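Local coordinates for phosphate ABC transporter, phosphate-binding protein (PDB 4Q8R) that binds phosphate with high affinity outside the cell membrane and probably delivers it to an ABC-type transporter for uptake, at residues S11-P16 with M57-L62; A77-A82 with V204-L209; G130-F135 with I170-F175. All coordinates share one frame; numbering follows the deposited sequence.

Contact 1. Residues S11-P16 with M57-L62; sequences STSVGP and MASRDL. With ZN (zinc ion), chain F; PO4 (phosphate ion), chain B.
Ser11 and Ser59 meet around one oxygen of the bound phosphate, in the ligand cleft of a substrate-binding-protein fold of the PBP superfamily. Ser11 OG donates to phosphate O4 over 2.6 Å, and Ser59 OG reaches the same O4 from the other segment at 2.7 Å. Ser13 adds its hydroxyl and its backbone N, giving O4 four donors, while Thr12 grips O2 through both its N and OG1. Residues 11-13 thus wrap the anion at the head of helix 15-28, where the helix end would probably favour negative charge; Ser41, Arg125 and Ser129 bring further donors to the phosphate.

Behind this shell, Ser11 joins the two segments. Its OG stands anti to its own N, and this chi1 of 168° turns the hydroxyl to O4. The backbone makes the link across: Ser11 N donates almost straight to Met57 O, at 2.8 Å and 174°, arriving above the carbonyl plane. The hydroxyl also accepts from Val14 N at 3.0 Å, an ST motif that fixes it while it donates to O4. Ser59 CB packs against the same hydroxyl, 3.4 Å from Ser11 OG.

Further out the packing turns apolar. Val14 and the extended Met57 side chain slide past each other in opposite directions, Val14 CG1 lying 3.8 Å from Met57 SD, and the methyl group of Met57 carries on to Ser11 O. Past Ser59 the chain leaves the cleft; Arg60 NH1 donates to Asp61 O and also pairs with Glu66, its NH2 is bonded to Ser42, and Asp61 belongs to a zinc site shared with Glu73, where its OD1 holds the metal at 2.0 Å.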
ATOM      1  N   SER A  11       8.377   1.197  -0.170  1.00 20.10           N
ATOM      2  CA  SER A  11       7.008   1.008   0.273  1.00 20.39           C
ATOM      3  C   SER A  11       6.855   0.109   1.507  1.00 20.88           C
ATOM      4  O   SER A  11       7.326  -1.056   1.494  1.00 20.87           O
ATOM      5  CB  SER A  11       6.235   0.396  -0.892  1.00 20.82           C
ATOM      6  OG  SER A  11       4.963  -0.094  -0.549  1.00 20.35           O
ATOM      7  N   THR A  12       6.090   0.580   2.490  1.00 18.50           N
ATOM      8  CA  THR A  12       5.685  -0.237   3.589  1.00 20.99           C
ATOM      9  C   THR A  12       4.633  -1.273   3.150  1.00 19.38           C
ATOM     10  O   THR A  12       4.547  -2.348   3.763  1.00 20.85           O
ATOM     11  CB  THR A  12       5.185   0.570   4.811  1.00 18.96           C
ATOM     12  OG1 THR A  12       3.960   1.232   4.518  1.00 19.78           O
ATOM     13  CG2 THR A  12       6.242   1.556   5.251  1.00 18.70           C
ATOM     14  N   SER A  13       3.832  -0.961   2.141  1.00 20.23           N
ATOM     15  CA  SER A  13       2.792  -1.879   1.671  1.00 19.56           C
ATOM     16  C   SER A  13       3.465  -3.125   1.072  1.00 23.01           C
ATOM     17  O   SER A  13       2.962  -4.237   1.257  1.00 24.23           O
ATOM     18  CB  SER A  13       1.938  -1.237   0.596  1.00 20.89           C
ATOM     19  OG  SER A  13       1.314  -0.038   1.034  1.00 20.80           O
ATOM     20  N   VAL A  14       4.593  -2.904   0.402  1.00 22.16           N
ATOM     21  CA  VAL A  14       5.323  -4.007  -0.258  1.00 24.49           C
ATOM     22  C   VAL A  14       6.167  -4.782   0.701  1.00 24.49           C
ATOM     23  O   VAL A  14       6.547  -5.916   0.382  1.00 23.55           O
ATOM     24  CB  VAL A  14       6.200  -3.463  -1.464  1.00 22.87           C
ATOM     25  CG1 VAL A  14       6.865  -4.586  -2.284  1.00 25.72           C
ATOM     26  CG2 VAL A  14       5.340  -2.695  -2.428  1.00 26.04           C
ATOM     27  N   GLY A  15       6.472  -4.258   1.883  1.00 28.76           N
ATOM     28  CA  GLY A  15       7.397  -4.892   2.811  1.00 30.31           C
ATOM     29  C   GLY A  15       7.074  -6.369   3.154  1.00 29.27           C
ATOM     30  O   GLY A  15       7.976  -7.208   3.056  1.00 30.04           O
ATOM     31  N   PRO A  16       5.793  -6.701   3.505  1.00 28.87           N
ATOM     32  CA  PRO A  16       5.529  -8.081   3.914  1.00 29.93           C
ATOM     33  C   PRO A  16       5.836  -9.040   2.756  1.00 27.18           C
ATOM     34  O   PRO A  16       6.529 -10.054   2.963  1.00 31.82           O
ATOM     35  CB  PRO A  16       4.037  -8.061   4.249  1.00 30.74           C
ATOM     36  CG  PRO A  16       3.892  -6.663   4.889  1.00 33.29           C
ATOM     37  CD  PRO A  16       4.712  -5.798   3.954  1.00 31.79           C
ATOM     38  N   MET A  57      11.140  -0.105  -3.988  1.00 22.67           N
ATOM     39  CA  MET A  57       9.826  -0.630  -4.007  1.00 23.15           C
ATOM     40  C   MET A  57       8.811   0.464  -3.852  1.00 21.83           C
ATOM     41  O   MET A  57       8.923   1.303  -2.911  1.00 22.85           O
ATOM     42  CB  MET A  57       9.673  -1.829  -3.095  1.00 28.96           C
ATOM     43  CG  MET A  57       9.888  -1.679  -1.662  1.00 35.03           C
ATOM     44  SD  MET A  57      10.122  -3.256  -0.733  1.00 28.60           S
ATOM     45  CE  MET A  57      10.395  -2.338   0.843  1.00 27.96           C
ATOM     46  N   ALA A  58       7.846   0.472  -4.763  1.00 23.68           N
ATOM     47  CA  ALA A  58       6.783   1.497  -4.762  1.00 23.56           C
ATOM     48  C   ALA A  58       5.401   0.863  -4.844  1.00 24.57           C
ATOM     49  O   ALA A  58       5.194  -0.199  -5.532  1.00 24.50           O
ATOM     50  CB  ALA A  58       6.974   2.399  -5.898  1.00 25.89           C
ATOM     51  N   SER A  59       4.452   1.511  -4.207  1.00 22.87           N
ATOM     52  CA  SER A  59       3.043   1.073  -4.223  1.00 24.54           C
ATOM     53  C   SER A  59       2.175   2.112  -4.934  1.00 25.82           C
ATOM     54  O   SER A  59       0.941   2.235  -4.722  1.00 25.82           O
ATOM     55  CB  SER A  59       2.575   0.829  -2.816  1.00 21.66           C
ATOM     56  OG  SER A  59       2.556   2.025  -2.064  1.00 19.52           O
ATOM     57  N   ARG A  60       2.814   2.893  -5.806  1.00 28.52           N
ATOM     58  CA  ARG A  60       2.127   3.802  -6.733  1.00 30.48           C
ATOM     59  C   ARG A  60       2.928   3.797  -8.029  1.00 31.79           C
ATOM     60  O   ARG A  60       4.087   3.332  -8.031  1.00 29.28           O
ATOM     61  CB  ARG A  60       2.071   5.252  -6.200  1.00 31.29           C
ATOM     62  CG  ARG A  60       3.423   5.835  -5.858  1.00 27.56           C
ATOM     63  CD  ARG A  60       3.335   7.333  -5.856  1.00 30.98           C
ATOM     64  NE  ARG A  60       4.495   7.998  -5.314  1.00 30.63           N
ATOM     65  CZ  ARG A  60       5.562   8.342  -6.006  1.00 28.40           C
ATOM     66  NH1 ARG A  60       5.636   8.044  -7.312  1.00 30.76           N
ATOM     67  NH2 ARG A  60       6.527   9.030  -5.407  1.00 29.55           N
ATOM     68  N   ASP A  61       2.350   4.298  -9.099  1.00 33.75           N
ATOM     69  CA  ASP A  61       3.133   4.454 -10.295  1.00 33.13           C
ATOM     70  C   ASP A  61       4.207   5.545 -10.083  1.00 34.53           C
ATOM     71  O   ASP A  61       4.072   6.406  -9.217  1.00 36.28           O
ATOM     72  CB  ASP A  61       2.271   4.855 -11.451  1.00 38.40           C
ATOM     73  CG  ASP A  61       2.907   4.535 -12.745  1.00 39.69           C
ATOM     74  OD1 ASP A  61       4.069   4.051 -12.801  1.00 43.76           O
ATOM     75  OD2 ASP A  61       2.253   4.776 -13.727  1.00 47.89           O
ATOM     76  N   LEU A  62       5.239   5.525 -10.901  1.00 38.21           N
ATOM     77  CA  LEU A  62       6.257   6.592 -10.875  1.00 36.22           C
ATOM     78  C   LEU A  62       5.679   7.875 -11.397  1.00 39.38           C
ATOM     79  O   LEU A  62       4.783   7.868 -12.254  1.00 41.96           O
ATOM     80  CB  LEU A  62       7.436   6.236 -11.778  1.00 35.76           C
ATOM     81  CG  LEU A  62       8.285   5.051 -11.384  1.00 29.90           C
ATOM     82  CD1 LEU A  62       9.525   4.977 -12.260  1.00 35.79           C
ATOM     83  CD2 LEU A  62       8.667   5.213  -9.913  1.00 30.59           C
TER
HETATM   84 ZN    ZN F 305       4.971   3.548 -14.536  0.80 35.63          ZN
HETATM   85  P   PO4 B 301       3.629   2.989   1.181  1.00 18.74           P
HETATM   86  O1  PO4 B 301       4.446   3.815   0.174  1.00 19.76           O
HETATM   87  O2  PO4 B 301       4.394   2.782   2.471  1.00 18.95           O
HETATM   88  O3  PO4 B 301       2.247   3.601   1.363  1.00 17.99           O
HETATM   89  O4  PO4 B 301       3.364   1.597   0.517  1.00 19.61           O
HETATM   90  O   HOH W   1       3.797   2.243 -14.494  1.00 57.84           O

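Contact 2. Residues A77-A82 with V204-L209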
ATOM      1  N   ALA A  77       3.075  -7.180  -8.543  1.00 29.26           N
ATOM      2  CA  ALA A  77       1.755  -7.500  -7.955  1.00 30.79           C
ATOM      3  C   ALA A  77       0.820  -6.323  -8.199  1.00 29.00           C
ATOM      4  O   ALA A  77       1.278  -5.210  -8.532  1.00 30.96           O
ATOM      5  CB  ALA A  77       1.840  -7.804  -6.474  1.00 31.81           C
ATOM      6  N   TYR A  78      -0.478  -6.576  -8.039  1.00 32.72           N
ATOM      7  CA  TYR A  78      -1.446  -5.486  -7.841  1.00 31.77           C
ATOM      8  C   TYR A  78      -1.958  -5.641  -6.422  1.00 27.16           C
ATOM      9  O   TYR A  78      -1.874  -6.728  -5.832  1.00 30.29           O
ATOM     10  CB  TYR A  78      -2.513  -5.489  -8.943  1.00 35.13           C
ATOM     11  CG  TYR A  78      -2.811  -4.204  -9.578  1.00 44.85           C
ATOM     12  CD1 TYR A  78      -1.964  -3.651 -10.560  1.00 49.31           C
ATOM     13  CD2 TYR A  78      -3.986  -3.475  -9.196  1.00 57.83           C
ATOM     14  CE1 TYR A  78      -2.281  -2.403 -11.127  1.00 57.52           C
ATOM     15  CE2 TYR A  78      -4.306  -2.245  -9.755  1.00 50.82           C
ATOM     16  CZ  TYR A  78      -3.460  -1.698 -10.709  1.00 64.73           C
ATOM     17  OH  TYR A  78      -3.790  -0.452 -11.219  1.00 53.98           O
ATOM     18  N   ASP A  79      -2.437  -4.546  -5.850  1.00 27.44           N
ATOM     19  CA  ASP A  79      -2.781  -4.475  -4.453  1.00 26.93           C
ATOM     20  C   ASP A  79      -4.031  -3.599  -4.244  1.00 27.92           C
ATOM     21  O   ASP A  79      -4.092  -2.445  -4.717  1.00 28.76           O
ATOM     22  CB  ASP A  79      -1.627  -3.884  -3.648  1.00 27.88           C
ATOM     23  CG  ASP A  79      -1.915  -3.771  -2.159  1.00 26.27           C
ATOM     24  OD1 ASP A  79      -2.233  -4.758  -1.474  1.00 28.21           O
ATOM     25  OD2 ASP A  79      -1.753  -2.683  -1.610  1.00 27.56           O
ATOM     26  N   GLY A  80      -4.995  -4.121  -3.503  1.00 26.87           N
ATOM     27  CA  GLY A  80      -6.121  -3.359  -3.072  1.00 25.37           C
ATOM     28  C   GLY A  80      -5.783  -2.517  -1.867  1.00 23.87           C
ATOM     29  O   GLY A  80      -4.905  -2.856  -1.056  1.00 26.25           O
ATOM     30  N   ILE A  81      -6.468  -1.388  -1.766  1.00 24.41           N
ATOM     31  CA  ILE A  81      -6.352  -0.549  -0.572  1.00 24.90           C
ATOM     32  C   ILE A  81      -7.732  -0.671   0.146  1.00 21.15           C
ATOM     33  O   ILE A  81      -8.792  -0.320  -0.415  1.00 24.67           O
ATOM     34  CB  ILE A  81      -6.091   0.901  -0.891  1.00 22.18           C
ATOM     35  CG1 ILE A  81      -4.732   1.052  -1.651  1.00 22.54           C
ATOM     36  CG2 ILE A  81      -6.118   1.753   0.393  1.00 23.53           C
ATOM     37  CD1 ILE A  81      -4.481   2.421  -2.162  1.00 22.85           C
ATOM     38  N   ALA A  82      -7.667  -1.138   1.369  1.00 24.83           N
ATOM     39  CA  ALA A  82      -8.822  -1.242   2.247  1.00 23.72           C
ATOM     40  C   ALA A  82      -8.968   0.042   3.064  1.00 23.69           C
ATOM     41  O   ALA A  82      -8.014   0.668   3.426  1.00 24.21           O
ATOM     42  CB  ALA A  82      -8.655  -2.390   3.200  1.00 26.59           C
ATOM     43  N   VAL A 204     -10.544   0.533  -5.415  1.00 29.13           N
ATOM     44  CA  VAL A 204      -9.381   1.168  -4.830  1.00 29.32           C
ATOM     45  C   VAL A 204      -8.202   0.191  -4.867  1.00 27.81           C
ATOM     46  O   VAL A 204      -8.068  -0.726  -4.033  1.00 28.24           O
ATOM     47  CB  VAL A 204      -9.623   1.676  -3.398  1.00 27.10           C
ATOM     48  CG1 VAL A 204      -8.614   2.795  -3.076  1.00 30.76           C
ATOM     49  CG2 VAL A 204     -11.042   2.245  -3.204  1.00 30.96           C
ATOM     50  N   SER A 205      -7.315   0.403  -5.833  1.00 28.56           N
ATOM     51  CA  SER A 205      -6.203  -0.502  -6.043  1.00 24.82           C
ATOM     52  C   SER A 205      -5.062   0.185  -6.773  1.00 25.62           C
ATOM     53  O   SER A 205      -5.260   1.247  -7.354  1.00 27.67           O
ATOM     54  CB  SER A 205      -6.702  -1.733  -6.838  1.00 28.88           C
ATOM     55  OG  SER A 205      -7.072  -1.405  -8.148  1.00 32.44           O
ATOM     56  N   ARG A 206      -3.895  -0.448  -6.791  1.00 25.93           N
ATOM     57  CA  ARG A 206      -2.705   0.183  -7.322  1.00 25.08           C
ATOM     58  C   ARG A 206      -1.624  -0.899  -7.580  1.00 27.35           C
ATOM     59  O   ARG A 206      -1.730  -2.023  -7.048  1.00 27.21           O
ATOM     60  CB  ARG A 206      -2.195   1.320  -6.400  1.00 28.36           C
ATOM     61  CG  ARG A 206      -2.355   1.078  -4.922  1.00 26.12           C
ATOM     62  CD  ARG A 206      -1.380  -0.014  -4.453  1.00 24.58           C
ATOM     63  NE  ARG A 206      -1.472  -0.317  -3.040  1.00 24.83           N
ATOM     64  CZ  ARG A 206      -1.008   0.448  -2.070  1.00 23.11           C
ATOM     65  NH1 ARG A 206      -1.150   0.051  -0.839  1.00 23.20           N
ATOM     66  NH2 ARG A 206      -0.435   1.648  -2.346  1.00 23.31           N
ATOM     67  N   PRO A 207      -0.651  -0.603  -8.448  1.00 28.51           N
ATOM     68  CA  PRO A 207       0.448  -1.587  -8.638  1.00 26.97           C
ATOM     69  C   PRO A 207       1.467  -1.573  -7.506  1.00 25.37           C
ATOM     70  O   PRO A 207       1.668  -0.559  -6.805  1.00 25.67           O
ATOM     71  CB  PRO A 207       1.130  -1.089  -9.924  1.00 30.95           C
ATOM     72  CG  PRO A 207       0.969   0.442  -9.842  1.00 30.11           C
ATOM     73  CD  PRO A 207      -0.473   0.581  -9.307  1.00 30.89           C
ATOM     74  N   PHE A 208       2.163  -2.695  -7.374  1.00 25.28           N
ATOM     75  CA  PHE A 208       3.445  -2.811  -6.696  1.00 26.15           C
ATOM     76  C   PHE A 208       4.508  -2.857  -7.766  1.00 28.62           C
ATOM     77  O   PHE A 208       4.407  -3.687  -8.688  1.00 27.47           O
ATOM     78  CB  PHE A 208       3.532  -4.034  -5.816  1.00 27.60           C
ATOM     79  CG  PHE A 208       2.762  -3.980  -4.510  1.00 25.20           C
ATOM     80  CD1 PHE A 208       2.018  -2.854  -4.072  1.00 25.89           C
ATOM     81  CD2 PHE A 208       2.821  -5.081  -3.640  1.00 26.76           C
ATOM     82  CE1 PHE A 208       1.374  -2.868  -2.846  1.00 26.25           C
ATOM     83  CE2 PHE A 208       2.211  -5.066  -2.417  1.00 23.25           C
ATOM     84  CZ  PHE A 208       1.475  -3.957  -2.007  1.00 25.43           C
ATOM     85  N   LEU A 209       5.487  -1.947  -7.659  1.00 26.91           N
ATOM     86  CA  LEU A 209       6.596  -1.845  -8.604  1.00 28.75           C
ATOM     87  C   LEU A 209       7.916  -2.051  -7.931  1.00 26.79           C
ATOM     88  O   LEU A 209       8.153  -1.584  -6.794  1.00 27.47           O
ATOM     89  CB  LEU A 209       6.622  -0.465  -9.295  1.00 29.38           C
ATOM     90  CG  LEU A 209       5.375   0.033  -9.988  1.00 29.44           C
ATOM     91  CD1 LEU A 209       5.581   1.464 -10.465  1.00 34.18           C
ATOM     92  CD2 LEU A 209       4.968  -0.919 -11.103  1.00 31.97           C
TER
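Residues 77-82 and 205-209 run antiparallel as neighbouring strands, their axes 4.5 Å apart at closest, with Ala77-Phe208 and Asp79-Arg206 as hydrogen-bonded pairs and Tyr78-Pro207 and Gly80-Ser205 as non-hydrogen-bonded ones; Ile81 N to Val204 O continues the ladder.

On the face of the sheet that carries Asp79, Arg206 and Phe208, a salt bridge dominates. Arg206 comes side-on and puts two nitrogens on a single carboxylate oxygen: Asp79 OD2 takes NE at 2.8 Å on its anti lone pair and NH1 at 2.9 Å. Carboxylate and guanidinium lie nearly coplanar, 20° apart. A bend at chi2 (71°) folds the arginine toward the 77-82 strand, where Ile81 CG1 lies over one face of the guanidinium and Ile81 CD1 touches Arg206 CG at 3.7 Å. Phe208 packs against Asp79 from the flank, with Asp79 CB over its ring face, 3.3 Å from Phe208 CE1. Asp79 OD1 is held by Ser174, so both carboxylate oxygens are satisfied within this buried layer.

On the opposite face, the Tyr78 ring lies over the backbone of the partner strand: Arg206 O and Pro207 N sit beneath one ring face, while Ser205 OG approaches the ring edge, 3.3 Å from Tyr78 CE2.

Arg206 NH1 also donates to Thr131 OG1 and NH2 to Ser59 O, so the arginine probably helps position Thr131 and the Ser59 backbone from the second shell. Such paired antiparallel strands passing between two lobes are consistent with the hinge of two-lobed substrate-binding proteins.

Contact 3. Residues G130-F135 with I170-F175; sequences GTRDAF and IGYISF. With PO4 (phosphate ion), chain B.
Phe135 and Tyr172 stack where helix 130-139 packs across strand 169-174, a helix-on-sheet layer of the substrate-binding-protein fold whose helix N-terminus meets the phosphate.

The aromatic contact is an offset face-to-face stack, with centroids 4.1 Å apart and planes tilted by 20°. Tyr172 CD2 lies over the middle of the Phe135 ring, and the slip brings each CB over the other ring: Phe135 CB stands almost on the normal of the tyrosine ring, Tyr172 CB more off-centre over the phenylalanine. Tyr103 meets Phe135 edge-to-face, extending the cluster.

Van der Waals contacts flank the tyrosine. Thr131 CG2 abuts the ring edge, 3.6 Å from Tyr172 CD1, and the aliphatic part of Arg132 crosses the phenol end, with Arg132 CB 3.3 Å from Tyr172 OH. That hydroxyl is bonded to Arg125 N, while Arg132 NH1 goes to Arg125 O, so both polar ends are fastened to the same outside residue.

Polar contacts centre on the phosphate. Gly130 N donates to phosphate O1 at 2.8 Å, while Thr131 supplies O3 with its N at 3.0 Å and OG1 at 2.6 Å; the two N-H groups belong to the helix's first turn, so its end probably adds electrostatic pull. With chi1 at -45°, Thr131 divides its branches, turning OG1 to the anion while CG2 faces the tyrosine. A water links helix and strand, accepting from Ser174 N at 2.9 Å and donating weakly to Thr131 OG1.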
ATOM      1  N   GLY A 130       3.002   5.888  -0.937  1.00 18.97           N
ATOM      2  CA  GLY A 130       2.375   5.551  -2.166  1.00 20.38           C
ATOM      3  C   GLY A 130       0.858   5.237  -1.985  1.00 20.86           C
ATOM      4  O   GLY A 130       0.028   5.558  -2.868  1.00 21.37           O
ATOM      5  N   THR A 131       0.515   4.622  -0.848  1.00 22.09           N
ATOM      6  CA  THR A 131      -0.886   4.340  -0.522  1.00 20.22           C
ATOM      7  C   THR A 131      -1.673   5.641  -0.425  1.00 20.15           C
ATOM      8  O   THR A 131      -2.763   5.760  -0.975  1.00 21.68           O
ATOM      9  CB  THR A 131      -0.980   3.511   0.750  1.00 18.78           C
ATOM     10  OG1 THR A 131      -0.003   2.457   0.697  1.00 20.58           O
ATOM     11  CG2 THR A 131      -2.417   2.998   0.993  1.00 21.58           C
ATOM     12  N   ARG A 132      -1.081   6.650   0.244  1.00 20.34           N
ATOM     13  CA  ARG A 132      -1.763   7.946   0.350  1.00 20.31           C
ATOM     14  C   ARG A 132      -2.004   8.554  -1.055  1.00 19.42           C
ATOM     15  O   ARG A 132      -3.089   9.033  -1.387  1.00 20.64           O
ATOM     16  CB  ARG A 132      -0.962   8.900   1.196  1.00 16.78           C
ATOM     17  CG  ARG A 132      -1.528  10.325   1.251  1.00 17.58           C
ATOM     18  CD  ARG A 132      -0.943  11.077   2.396  1.00 20.75           C
ATOM     19  NE  ARG A 132      -1.365  12.502   2.331  1.00 25.36           N
ATOM     20  CZ  ARG A 132      -1.002  13.448   3.181  1.00 25.46           C
ATOM     21  NH1 ARG A 132      -0.216  13.173   4.191  1.00 23.90           N
ATOM     22  NH2 ARG A 132      -1.358  14.703   2.957  1.00 33.37           N
ATOM     23  N   ASP A 133      -0.974   8.516  -1.913  1.00 20.61           N
ATOM     24  CA  ASP A 133      -1.092   9.047  -3.245  1.00 21.29           C
ATOM     25  C   ASP A 133      -2.229   8.394  -4.050  1.00 21.64           C
ATOM     26  O   ASP A 133      -3.084   9.043  -4.657  1.00 22.42           O
ATOM     27  CB  ASP A 133       0.230   8.910  -3.963  1.00 23.87           C
ATOM     28  CG  ASP A 133       0.171   9.393  -5.399  1.00 33.21           C
ATOM     29  OD1 ASP A 133      -0.165   8.642  -6.339  1.00 39.45           O
ATOM     30  OD2 ASP A 133       0.493  10.549  -5.583  1.00 46.25           O
ATOM     31  N   ALA A 134      -2.208   7.049  -4.084  1.00 22.96           N
ATOM     32  CA  ALA A 134      -3.221   6.319  -4.811  1.00 21.72           C
ATOM     33  C   ALA A 134      -4.606   6.474  -4.230  1.00 20.49           C
ATOM     34  O   ALA A 134      -5.564   6.681  -4.954  1.00 23.19           O
ATOM     35  CB  ALA A 134      -2.878   4.825  -4.810  1.00 23.73           C
ATOM     36  N   PHE A 135      -4.693   6.442  -2.916  1.00 21.34           N
ATOM     37  CA  PHE A 135      -5.971   6.648  -2.248  1.00 21.43           C
ATOM     38  C   PHE A 135      -6.578   7.986  -2.579  1.00 21.29           C
ATOM     39  O   PHE A 135      -7.756   8.097  -2.952  1.00 21.68           O
ATOM     40  CB  PHE A 135      -5.741   6.573  -0.717  1.00 21.88           C
ATOM     41  CG  PHE A 135      -6.970   6.820   0.112  1.00 22.02           C
ATOM     42  CD1 PHE A 135      -7.880   5.765   0.347  1.00 23.02           C
ATOM     43  CD2 PHE A 135      -7.206   8.026   0.710  1.00 21.74           C
ATOM     44  CE1 PHE A 135      -9.018   5.935   1.093  1.00 22.38           C
ATOM     45  CE2 PHE A 135      -8.361   8.221   1.492  1.00 25.43           C
ATOM     46  CZ  PHE A 135      -9.268   7.182   1.696  1.00 27.27           C
ATOM     47  N   ILE A 170     -10.752   5.671  11.353  1.00 19.85           N
ATOM     48  CA  ILE A 170     -10.824   5.140  10.023  1.00 20.38           C
ATOM     49  C   ILE A 170      -9.441   5.403   9.398  1.00 19.36           C
ATOM     50  O   ILE A 170      -8.834   6.506   9.586  1.00 22.22           O
ATOM     51  CB  ILE A 170     -11.963   5.734   9.216  1.00 19.58           C
ATOM     52  CG1 ILE A 170     -12.078   5.049   7.868  1.00 22.39           C
ATOM     53  CG2 ILE A 170     -11.849   7.298   9.031  1.00 23.07           C
ATOM     54  CD1 ILE A 170     -13.330   5.364   7.081  1.00 26.79           C
ATOM     55  N   GLY A 171      -8.904   4.407   8.677  1.00 20.90           N
ATOM     56  CA  GLY A 171      -7.633   4.579   7.954  1.00 22.14           C
ATOM     57  C   GLY A 171      -7.662   3.785   6.681  1.00 22.91           C
ATOM     58  O   GLY A 171      -8.639   3.140   6.377  1.00 24.49           O
ATOM     59  N   TYR A 172      -6.560   3.837   5.920  1.00 21.31           N
ATOM     60  CA  TYR A 172      -6.443   3.068   4.688  1.00 20.57           C
ATOM     61  C   TYR A 172      -5.120   2.342   4.683  1.00 20.63           C
ATOM     62  O   TYR A 172      -4.116   2.808   5.162  1.00 21.09           O
ATOM     63  CB  TYR A 172      -6.628   3.957   3.475  1.00 21.97           C
ATOM     64  CG  TYR A 172      -5.751   5.218   3.478  1.00 19.13           C
ATOM     65  CD1 TYR A 172      -4.382   5.163   3.156  1.00 20.46           C
ATOM     66  CD2 TYR A 172      -6.307   6.474   3.765  1.00 19.88           C
ATOM     67  CE1 TYR A 172      -3.619   6.334   3.109  1.00 20.88           C
ATOM     68  CE2 TYR A 172      -5.527   7.606   3.767  1.00 20.47           C
ATOM     69  CZ  TYR A 172      -4.215   7.524   3.455  1.00 19.71           C
ATOM     70  OH  TYR A 172      -3.430   8.658   3.418  1.00 19.53           O
ATOM     71  N   ILE A 173      -5.147   1.151   4.111  1.00 19.91           N
ATOM     72  CA  ILE A 173      -4.009   0.269   4.183  1.00 21.23           C
ATOM     73  C   ILE A 173      -4.089  -0.810   3.135  1.00 20.92           C
ATOM     74  O   ILE A 173      -5.171  -1.207   2.723  1.00 23.04           O
ATOM     75  CB  ILE A 173      -3.983  -0.363   5.568  1.00 23.98           C
ATOM     76  CG1 ILE A 173      -2.629  -0.909   5.927  1.00 22.99           C
ATOM     77  CG2 ILE A 173      -5.069  -1.472   5.732  1.00 24.46           C
ATOM     78  CD1 ILE A 173      -2.487  -1.266   7.367  1.00 24.94           C
ATOM     79  N   SER A 174      -2.942  -1.292   2.673  1.00 21.81           N
ATOM     80  CA  SER A 174      -2.883  -2.442   1.760  1.00 20.35           C
ATOM     81  C   SER A 174      -3.645  -3.662   2.347  1.00 22.60           C
ATOM     82  O   SER A 174      -3.561  -3.933   3.545  1.00 22.31           O
ATOM     83  CB  SER A 174      -1.422  -2.844   1.589  1.00 23.18           C
ATOM     84  OG  SER A 174      -1.280  -4.147   1.042  1.00 24.55           O
ATOM     85  N   PHE A 175      -4.303  -4.402   1.471  1.00 22.67           N
ATOM     86  CA  PHE A 175      -4.980  -5.630   1.848  1.00 25.67           C
ATOM     87  C   PHE A 175      -4.001  -6.586   2.558  1.00 29.26           C
ATOM     88  O   PHE A 175      -4.435  -7.459   3.365  1.00 28.97           O
ATOM     89  CB  PHE A 175      -5.449  -6.358   0.606  1.00 25.89           C
ATOM     90  CG  PHE A 175      -6.687  -5.825  -0.060  1.00 29.41           C
ATOM     91  CD1 PHE A 175      -7.317  -4.612   0.288  1.00 29.39           C
ATOM     92  CD2 PHE A 175      -7.268  -6.597  -1.130  1.00 30.37           C
ATOM     93  CE1 PHE A 175      -8.434  -4.208  -0.379  1.00 29.09           C
ATOM     94  CE2 PHE A 175      -8.417  -6.204  -1.749  1.00 30.83           C
ATOM     95  CZ  PHE A 175      -9.001  -4.964  -1.396  1.00 29.57           C
TER
HETATM   96  P   PO4 B 301       3.629   2.989   1.181  1.00 18.74           P
HETATM   97  O1  PO4 B 301       4.446   3.815   0.174  1.00 19.76           O
HETATM   98  O2  PO4 B 301       4.394   2.782   2.471  1.00 18.95           O
HETATM   99  O3  PO4 B 301       2.247   3.601   1.363  1.00 17.99           O
HETATM  100  O4  PO4 B 301       3.364   1.597   0.517  1.00 19.61           O
HETATM  101  O   HOH W   2      -0.512   0.259   3.135  1.00 22.71           O

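How the contacts relate
The three contacts form one compact block near the centre of the molecule, with centres 9 Å apart for contacts 1 and 2 and for contacts 2 and 3, and 11 Å for contacts 1 and 3. All reach the same mixed sheet: strand 55-58 borders 205-213, which borders 71-86, which borders 169-174. Along the sequence contact 1 is complete first; contact 2 opens next, and both segments of contact 3 come before it closes. Contacts 1 and 3 approach the phosphate from two helix starts, 15-28 and 130-139, while contact 2 bridges them through Ala58-Leu209 and Ala82-Ile173 backbone bonds, consistent with a ligand held between two lobes.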